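Local coordinates for protein acetyl xylan esterase (Metagenome, PDB 6XYC) that probably removes acetyl and feruloyl groups from xylans by hydrolysing their ester bonds, as a bifunctional esterase of the alpha/beta hydrolase fold, at residues S60-A65 / T118-G123; S256-G261 / T269-D274. All blocks are in the same frame, centred on the assembly; numbering follows the deposited sequence.

Contact 1 (S60-A65 / T118-G123); sequences SASIGA and TGFSSG. With AES (4-(2-aminoethyl)benzenesulfonyl fluoride), chain B.
Helix 56-69 packs against the end of strand 114-120, just before the chain makes what looks like a nucleophile elbow, through Ile63 and Ser62 on one side and Thr118 and Phe120 on the other. The segment axes come within 10.1 Å, and no hydrogen bond crosses between them. Ile63 makes the largest single share of the contact, with Phe120 close behind: its CD1 meets Thr118 CG2 tip to tip at 4.1 Å and lies at the edge of the Phe120 ring, near the ring plane, 4.4 Å from CD1 of that phenylalanine. With chi1 at 74°, CG1 of Ile63 sits between the backbone N and the carbonyl carbon, and an extended chi2 carries the terminal methyl on toward the strand. Ser62 OG approaches Phe120 CZ obliquely at 4.2 Å, a packing contact, since its hydrogen bond goes to Met58 O one turn back. Thr118 turns OG1 to Val166 O on the neighbouring strand, and its methyl faces the helix. Beyond Phe120 the chain bends sharply: Ser121 has phi/psi of 49/-122°, and its OG is bonded covalently to AES S at 1.5 Å. Ser122 N donates to AES O1S at 2.9 Å; Ala49 N also bonds the inhibitor, and the two N-H groups probably form the oxyanion hole. This strained Gly-x-Ser-x-Gly turn has the geometry of the alpha/beta-hydrolase nucleophile elbow, which the Ser121 adduct supports.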
loop_
_atom_site.group_PDB
_atom_site.type_symbol
_atom_site.label_atom_id
_atom_site.label_comp_id
_atom_site.label_asym_id
_atom_site.label_seq_id
_atom_site.Cartn_x
_atom_site.Cartn_y
_atom_site.Cartn_z
ATOM N N SER A 60 5.810 0.719 10.881
ATOM C CA SER A 60 6.137 -0.451 11.693
ATOM C C SER A 60 5.611 -0.297 13.110
ATOM O O SER A 60 5.058 -1.244 13.686
ATOM C CB SER A 60 7.651 -0.674 11.708
ATOM O OG SER A 60 8.126 -1.036 10.425
ATOM N N ALA A 61 5.791 0.889 13.698
ATOM C CA ALA A 61 5.273 1.129 15.039
ATOM C C ALA A 61 3.755 1.084 15.059
ATOM O O ALA A 61 3.162 0.694 16.070
ATOM C CB ALA A 61 5.751 2.479 15.564
ATOM N N SER A 62 3.110 1.464 13.953
ATOM C CA SER A 62 1.654 1.573 13.940
ATOM C C SER A 62 0.979 0.215 13.786
ATOM O O SER A 62 0.013 -0.078 14.496
ATOM C CB SER A 62 1.206 2.498 12.811
ATOM O OG SER A 62 1.674 3.816 13.022
ATOM N N ILE A 63 1.454 -0.624 12.860
ATOM C CA ILE A 63 0.753 -1.873 12.568
ATOM C C ILE A 63 1.698 -3.060 12.428
ATOM O O ILE A 63 1.296 -4.130 11.963
ATOM C CB ILE A 63 -0.102 -1.729 11.293
ATOM C CG1 ILE A 63 0.790 -1.718 10.041
ATOM C CG2 ILE A 63 -0.938 -0.456 11.334
ATOM C CD1 ILE A 63 0.086 -1.343 8.754
ATOM N N GLY A 64 2.956 -2.890 12.826
ATOM C CA GLY A 64 3.915 -3.967 12.654
ATOM C C GLY A 64 3.737 -5.074 13.671
ATOM O O GLY A 64 3.791 -6.260 13.329
ATOM N N ALA A 65 3.513 -4.711 14.931
ATOM C CA ALA A 65 3.445 -5.715 15.986
ATOM C C ALA A 65 2.359 -6.755 15.739
ATOM O O ALA A 65 2.664 -7.956 15.809
ATOM C CB ALA A 65 3.249 -5.034 17.345
ATOM N N THR A 118 -0.105 -3.908 2.659
ATOM C CA THR A 118 -1.064 -3.101 3.397
ATOM C C THR A 118 -0.444 -1.737 3.672
ATOM O O THR A 118 0.780 -1.585 3.707
ATOM C CB THR A 118 -1.475 -3.776 4.719
ATOM O OG1 THR A 118 -2.462 -2.990 5.390
ATOM C CG2 THR A 118 -0.264 -3.967 5.628
ATOM N N GLY A 119 -1.303 -0.743 3.842
ATOM C CA GLY A 119 -0.860 0.605 4.146
ATOM C C GLY A 119 -2.052 1.413 4.598
ATOM O O GLY A 119 -3.206 1.001 4.417
ATOM N N PHE A 120 -1.780 2.572 5.202
ATOM C CA PHE A 120 -2.858 3.459 5.633
ATOM C C PHE A 120 -2.790 4.802 4.903
ATOM O O PHE A 120 -1.700 5.305 4.622
ATOM C CB PHE A 120 -2.863 3.647 7.185
ATOM C CG PHE A 120 -1.524 3.961 7.803
ATOM C CD1 PHE A 120 -0.626 2.956 8.119
ATOM C CD2 PHE A 120 -1.195 5.266 8.119
ATOM C CE1 PHE A 120 0.590 3.254 8.694
ATOM C CE2 PHE A 120 0.009 5.562 8.701
ATOM C CZ PHE A 120 0.901 4.559 8.989
ATOM N N SER A 121 -3.968 5.378 4.599
ATOM C CA SER A 121 -4.122 6.562 3.771
ATOM C C SER A 121 -3.301 6.362 2.500
ATOM O O SER A 121 -3.543 5.413 1.741
ATOM C CB SER A 121 -3.722 7.828 4.528
ATOM O OG SER A 121 -4.332 8.958 3.930
ATOM N N SER A 122 -2.342 7.255 2.225
ATOM C CA SER A 122 -1.644 7.187 0.948
ATOM C C SER A 122 -0.927 5.860 0.805
ATOM O O SER A 122 -0.729 5.392 -0.318
ATOM C CB SER A 122 -0.678 8.368 0.778
ATOM O OG SER A 122 0.257 8.472 1.826
ATOM N N GLY A 123 -0.559 5.220 1.918
ATOM C CA GLY A 123 -0.005 3.877 1.841
ATOM C C GLY A 123 -1.045 2.831 1.493
ATOM O O GLY A 123 -0.730 1.819 0.860
HETATM C C3 AES B . -4.851 13.557 2.725
HETATM C C2 AES B . -4.414 12.521 3.494
HETATM C C1 AES B . -4.003 11.370 2.895
HETATM S S AES B . -3.419 10.113 3.936
HETATM O O1S AES B . -2.011 9.782 3.594
HETATM O O2S AES B . -3.243 10.654 5.281
HETATM C C6 AES B . -4.018 11.217 1.546
HETATM C C5 AES B . -4.462 12.264 0.764
HETATM C C4 AES B . -4.872 13.435 1.358
HETATM C C7 AES B . -5.393 14.628 0.488
HETATM C C8 AES B . -6.565 14.163 -0.412
HETATM N N8 AES B . -7.210 15.336 -0.899
#

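Contact 2 (S256-G261 / T269-D274); sequences SVPGGG and TQYFKD
Val257 sets the methyl CG2 over the centre of the Tyr271 ring: CG2 stands 3.8 Å from the ring centroid and 10° off its normal, a CH-pi contact. The second methyl works nearer the phenol end, with Val257 CG1 3.7 Å from Tyr271 CE2. Pro258 CD packs beside the hydroxyl, 3.6 Å from Tyr271 OH. Gln270 closes the opposite face from within the helix, its CG 3.7 Å above the ring plane, so the aromatic plate is sandwiched between two aliphatic groups. Ile255 and Trp168 also pack on Tyr271. The hydroxyl is engaged through one water, which lies 2.9 Å from Tyr271 OH and donates to Ser256 O at 2.8 Å, bridging the helix side chain to the strand backbone. With the ring gone, as in an alanine here, Val257 is likely to face a gap and the water to lose its partner on the helix.

Backbone and side-chain bonds on each side fix where the two partners stand. Tyr271 holds CG anti to its carbonyl carbon (chi1 -57°), which extends the ring from the first turn of helix 269-284 toward the strand; Asp268 OD2 accepts from Tyr271 N at that helix start. Val257 ends strand 252-257, where backbone bonds tie it to His226 and Asp228, and it opens a type II turn closed by Gly260 N to Val257 O at 3.1 Å. Gly259 occupies the positive-phi position of that turn, and its N is bound by Asp228 OD1. The apolar packing on both faces probably sets the ring's orientation, while the water bridge lets the hydroxyl of a buried tyrosine reach a main-chain carbonyl.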
loop_
_atom_site.group_PDB
_atom_site.type_symbol
_atom_site.label_atom_id
_atom_site.label_comp_id
_atom_site.label_asym_id
_atom_site.label_seq_id
_atom_site.Cartn_x
_atom_site.Cartn_y
_atom_site.Cartn_z
ATOM N N SER A 256 -16.452 -1.019 8.131
ATOM C CA SER A 256 -16.638 0.371 8.518
ATOM C C SER A 256 -16.495 0.463 10.031
ATOM O O SER A 256 -17.126 -0.305 10.762
ATOM C CB SER A 256 -18.016 0.872 8.076
ATOM O OG SER A 256 -18.173 2.250 8.363
ATOM N N VAL A 257 -15.657 1.386 10.495
ATOM C CA VAL A 257 -15.361 1.543 11.918
ATOM C C VAL A 257 -16.264 2.647 12.460
ATOM O O VAL A 257 -16.086 3.821 12.088
ATOM C CB VAL A 257 -13.879 1.870 12.152
ATOM C CG1 VAL A 257 -13.602 2.048 13.644
ATOM C CG2 VAL A 257 -12.982 0.775 11.568
ATOM N N PRO A 258 -17.226 2.335 13.338
ATOM C CA PRO A 258 -18.131 3.380 13.833
ATOM C C PRO A 258 -17.393 4.359 14.734
ATOM O O PRO A 258 -16.673 3.964 15.654
ATOM C CB PRO A 258 -19.209 2.599 14.596
ATOM C CG PRO A 258 -18.530 1.329 15.012
ATOM C CD PRO A 258 -17.480 1.028 13.969
ATOM N N GLY A 259 -17.569 5.647 14.447
ATOM C CA GLY A 259 -16.857 6.690 15.157
ATOM C C GLY A 259 -15.381 6.760 14.860
ATOM O O GLY A 259 -14.686 7.592 15.458
ATOM N N GLY A 260 -14.879 5.917 13.957
ATOM C CA GLY A 260 -13.456 5.881 13.686
ATOM C C GLY A 260 -12.996 7.103 12.905
ATOM O O GLY A 260 -13.651 7.560 11.969
ATOM N N GLY A 261 -11.845 7.616 13.302
ATOM C CA GLY A 261 -11.192 8.699 12.603
ATOM C C GLY A 261 -10.194 8.181 11.587
ATOM O O GLY A 261 -10.271 7.044 11.111
ATOM N N THR A 269 -7.228 -3.540 18.749
ATOM C CA THR A 269 -7.123 -4.995 18.699
ATOM C C THR A 269 -8.122 -5.591 17.715
ATOM O O THR A 269 -7.779 -6.485 16.936
ATOM C CB THR A 269 -7.339 -5.584 20.095
ATOM O OG1 THR A 269 -6.357 -5.059 20.998
ATOM C CG2 THR A 269 -7.242 -7.110 20.052
ATOM N N GLN A 270 -9.360 -5.098 17.728
ATOM C CA GLN A 270 -10.411 -5.694 16.914
ATOM C C GLN A 270 -10.062 -5.647 15.430
ATOM O O GLN A 270 -10.132 -6.664 14.730
ATOM C CB GLN A 270 -11.731 -4.974 17.184
ATOM C CG GLN A 270 -12.781 -5.167 16.116
ATOM C CD GLN A 270 -14.134 -4.634 16.548
ATOM O OE1 GLN A 270 -14.227 -3.818 17.466
ATOM N NE2 GLN A 270 -15.191 -5.096 15.890
ATOM N N TYR A 271 -9.686 -4.472 14.927
ATOM C CA TYR A 271 -9.446 -4.332 13.497
ATOM C C TYR A 271 -8.061 -4.803 13.097
ATOM O O TYR A 271 -7.872 -5.232 11.953
ATOM C CB TYR A 271 -9.695 -2.886 13.110
ATOM C CG TYR A 271 -11.088 -2.494 13.510
ATOM C CD1 TYR A 271 -12.189 -3.090 12.911
ATOM C CD2 TYR A 271 -11.320 -1.575 14.525
ATOM C CE1 TYR A 271 -13.471 -2.751 13.280
ATOM C CE2 TYR A 271 -12.603 -1.231 14.901
ATOM C CZ TYR A 271 -13.675 -1.826 14.270
ATOM O OH TYR A 271 -14.954 -1.492 14.638
ATOM N N PHE A 272 -7.091 -4.767 14.013
ATOM C CA PHE A 272 -5.856 -5.509 13.778
ATOM C C PHE A 272 -6.154 -6.993 13.585
ATOM O O PHE A 272 -5.576 -7.640 12.704
ATOM C CB PHE A 272 -4.884 -5.320 14.941
ATOM C CG PHE A 272 -4.258 -3.953 15.014
ATOM C CD1 PHE A 272 -4.278 -3.079 13.935
ATOM C CD2 PHE A 272 -3.631 -3.551 16.179
ATOM C CE1 PHE A 272 -3.694 -1.821 14.029
ATOM C CE2 PHE A 272 -3.042 -2.306 16.281
ATOM C CZ PHE A 272 -3.073 -1.435 15.206
ATOM N N LYS A 273 -7.055 -7.553 14.405
ATOM C CA LYS A 273 -7.429 -8.955 14.251
ATOM C C LYS A 273 -8.095 -9.192 12.902
ATOM O O LYS A 273 -7.845 -10.214 12.251
ATOM C CB LYS A 273 -8.354 -9.390 15.389
ATOM C CG LYS A 273 -8.607 -10.902 15.451
ATOM C CD LYS A 273 -9.528 -11.279 16.613
ATOM C CE LYS A 273 -10.460 -12.437 16.259
ATOM N NZ LYS A 273 -9.745 -13.613 15.687
ATOM N N ASP A 274 -8.950 -8.260 12.461
ATOM C CA ASP A 274 -9.524 -8.375 11.124
ATOM C C ASP A 274 -8.424 -8.474 10.076
ATOM O O ASP A 274 -8.502 -9.303 9.160
ATOM C CB ASP A 274 -10.435 -7.181 10.823
ATOM C CG ASP A 274 -11.703 -7.181 11.656
ATOM O OD1 ASP A 274 -12.185 -8.269 12.033
ATOM O OD2 ASP A 274 -12.229 -6.078 11.915
HETATM O O HOH W 1 -16.982 -2.252 12.717
#

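Both contacts set a helix against the same mixed sheet, but at different strands: contact 1 joins helix 56-69 to strand 114-120, contact 2 joins helix 269-284 to the end of strand 252-257. They lie about 14 Å apart, centre to centre, and the two helices meet directly where Phe272 packs on Ser62 and Ile63. Contact 1 is the more central, about 9 Å from the chain centre against 18 Å, although partly buried; contact 2 is buried, with an exposed proline at its margin. Aliphatic and ring-edge packing serves the first, beside the inhibitor-bound serine; a ring face and a bridging water serve the second.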